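Local coordinates for flagellar hook-associated protein (Burkholderia pseudomallei, PDB 4UT1), which probably serves as a structural junction protein of the bacterial flagellum, joining the hook to the filament, at residues V99-G107 / A153-L161. Numbering follows the deposited sequence.
With EDO (1,2-ethanediol), chain G.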
# COMPACT_ATOMS: atom_id res chain seq x y z
N VAL A 99 2.55 5.58 19.30
CA VAL A 99 3.20 6.09 18.09
C VAL A 99 4.67 6.34 18.38
O VAL A 99 5.51 6.21 17.48
CB VAL A 99 2.51 7.37 17.55
CG1 VAL A 99 2.58 8.49 18.56
CG2 VAL A 99 3.13 7.81 16.22
N ALA A 100 5.01 6.66 19.62
CA ALA A 100 6.42 6.82 19.97
C ALA A 100 7.14 5.48 19.82
O ALA A 100 8.26 5.41 19.29
CB ALA A 100 6.58 7.35 21.39
N GLN A 101 6.50 4.41 20.29
CA GLN A 101 6.99 3.05 20.10
C GLN A 101 7.22 2.73 18.62
O GLN A 101 8.28 2.25 18.23
CB GLN A 101 6.03 2.03 20.72
CG GLN A 101 6.51 0.58 20.57
CD GLN A 101 5.48 -0.44 21.01
OE1 GLN A 101 5.59 -1.62 20.68
NE2 GLN A 101 4.47 0.00 21.76
N LEU A 102 6.21 3.00 17.79
CA LEU A 102 6.33 2.78 16.35
C LEU A 102 7.46 3.62 15.75
O LEU A 102 8.28 3.13 14.97
CB LEU A 102 5.00 3.10 15.65
CG LEU A 102 5.01 2.90 14.13
CD1 LEU A 102 5.28 1.43 13.76
CD2 LEU A 102 3.70 3.40 13.52
N ASN A 103 7.51 4.90 16.12
CA ASN A 103 8.51 5.81 15.57
C ASN A 103 9.95 5.37 15.87
O ASN A 103 10.83 5.44 15.00
CB ASN A 103 8.27 7.22 16.12
CG ASN A 103 9.11 8.27 15.41
OD1 ASN A 103 9.19 8.28 14.18
ND2 ASN A 103 9.75 9.14 16.18
N ASN A 104 10.17 4.94 17.10
CA ASN A 104 11.47 4.46 17.53
C ASN A 104 11.85 3.23 16.75
O ASN A 104 13.02 3.03 16.37
CB ASN A 104 11.47 4.16 19.04
CG ASN A 104 11.35 5.42 19.89
OD1 ASN A 104 11.55 6.53 19.40
ND2 ASN A 104 11.03 5.24 21.17
N TYR A 105 10.85 2.40 16.48
CA TYR A 105 11.08 1.22 15.66
C TYR A 105 11.45 1.58 14.22
O TYR A 105 12.43 1.06 13.69
CB TYR A 105 9.85 0.32 15.63
CG TYR A 105 10.02 -0.78 14.62
CD1 TYR A 105 10.78 -1.90 14.91
CD2 TYR A 105 9.45 -0.68 13.36
CE1 TYR A 105 10.96 -2.91 13.98
CE2 TYR A 105 9.62 -1.69 12.41
CZ TYR A 105 10.37 -2.80 12.74
OH TYR A 105 10.54 -3.79 11.80
N VAL A 106 10.66 2.44 13.59
CA VAL A 106 10.85 2.77 12.17
C VAL A 106 12.17 3.48 11.89
O VAL A 106 12.80 3.22 10.86
CB VAL A 106 9.69 3.63 11.65
CG1 VAL A 106 9.99 4.13 10.27
CG2 VAL A 106 8.41 2.80 11.61
N GLY A 107 12.57 4.39 12.77
CA GLY A 107 13.85 5.07 12.61
C GLY A 107 13.87 6.15 11.54
O GLY A 107 12.86 6.81 11.30
N ALA A 153 10.30 -8.64 8.32
CA ALA A 153 10.34 -8.29 9.74
C ALA A 153 9.44 -7.10 10.03
O ALA A 153 8.77 -7.06 11.06
CB ALA A 153 11.78 -8.01 10.20
N ALA A 154 9.38 -6.14 9.10
CA ALA A 154 8.46 -5.03 9.25
C ALA A 154 7.00 -5.51 9.34
O ALA A 154 6.22 -5.01 10.14
CB ALA A 154 8.62 -4.04 8.11
N GLY A 155 6.64 -6.48 8.50
CA GLY A 155 5.28 -7.03 8.53
C GLY A 155 4.97 -7.61 9.91
O GLY A 155 3.88 -7.43 10.45
N GLN A 156 5.95 -8.32 10.46
CA GLN A 156 5.81 -8.90 11.80
C GLN A 156 5.63 -7.83 12.87
O GLN A 156 4.81 -7.99 13.77
CB GLN A 156 7.01 -9.78 12.13
CG GLN A 156 7.19 -11.01 11.26
CD GLN A 156 6.22 -12.12 11.59
OE1 GLN A 156 6.00 -12.46 12.76
NE2 GLN A 156 5.63 -12.71 10.55
N GLN A 157 6.40 -6.75 12.78
CA GLN A 157 6.31 -5.66 13.76
C GLN A 157 4.95 -4.98 13.70
O GLN A 157 4.32 -4.71 14.74
CB GLN A 157 7.41 -4.63 13.54
CG GLN A 157 7.33 -3.45 14.52
CD GLN A 157 7.65 -3.86 15.96
OE1 GLN A 157 8.60 -4.60 16.21
NE2 GLN A 157 6.86 -3.38 16.90
N TYR A 158 4.46 -4.71 12.50
CA TYR A 158 3.16 -4.09 12.39
C TYR A 158 2.06 -4.99 12.95
O TYR A 158 1.19 -4.52 13.67
CB TYR A 158 2.87 -3.69 10.93
CG TYR A 158 3.47 -2.33 10.66
CD1 TYR A 158 2.87 -1.18 11.15
CD2 TYR A 158 4.67 -2.20 9.95
CE1 TYR A 158 3.40 0.06 10.94
CE2 TYR A 158 5.22 -0.96 9.74
CZ TYR A 158 4.59 0.17 10.23
OH TYR A 158 5.14 1.41 10.02
N SER A 159 2.11 -6.29 12.65
CA SER A 159 1.06 -7.17 13.14
C SER A 159 1.20 -7.35 14.66
O SER A 159 0.22 -7.57 15.36
CB SER A 159 1.12 -8.52 12.43
OG SER A 159 2.34 -9.17 12.68
N GLN A 160 2.43 -7.25 15.16
CA GLN A 160 2.65 -7.39 16.58
C GLN A 160 2.05 -6.20 17.34
O GLN A 160 1.37 -6.38 18.36
CB GLN A 160 4.15 -7.55 16.87
CG GLN A 160 4.67 -8.94 16.49
CD GLN A 160 6.21 -9.03 16.48
OE1 GLN A 160 6.90 -8.08 16.84
NE2 GLN A 160 6.73 -10.18 16.05
N LEU A 161 2.31 -5.00 16.84
CA LEU A 161 1.68 -3.80 17.36
C LEU A 161 0.15 -3.88 17.25
O LEU A 161 -0.57 -3.49 18.18
CB LEU A 161 2.19 -2.57 16.61
CG LEU A 161 3.59 -2.10 17.02
CD1 LEU A 161 4.01 -0.91 16.18
CD2 LEU A 161 3.60 -1.74 18.50
C1 EDO G . 1.06 -14.07 12.98
O1 EDO G . 1.19 -14.58 14.31
C2 EDO G . 2.44 -13.59 12.54
O2 EDO G . 2.38 -13.10 11.21
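The aliphatic part of Gln157 covers one face of the Tyr105 ring. Its CG sits over the ring centre, 3.4 Å from the centroid and only 6° off the normal, a clear CH-pi contact. The two side chains run past each other in opposite directions, and the Gln157 amide is tilted 35° from the ring plane. A bend at chi2 turns this amide to the CD1-CE1 side of the ring, with OE1 3.7 Å from Tyr105 CD1. The phenol end of Tyr105 reaches the opposing backbone, where its OH lies 3.5 Å from Ala154 CA. The second ring, Tyr158, is approached obliquely: Leu102 CD1 comes to 3.7 Å from its CE1, the two side chains crossing at about a right angle. The segments 99-106 and 153-161, from helices 80-106 and 134-193 of the long helical bundle of FlgK, run antiparallel at 172°, their axes approaching to 11.8 Å. Helix 593-630 touches Val106 and Tyr158; helix 287-322 touches Leu102 and Tyr158. The OH of Tyr158 is hydrogen-bonded to the OH of Tyr600. Val106 CG2 is 3.9 Å from that Tyr158 OH. Leu161 continues the apolar layer, its CD1 3.6 Å from Leu102 CD1. Gln101 lies at the exposed margin. Its extended chain, with CG anti to the backbone N, brings the amide alongside the other methyl of Leu161, CD2.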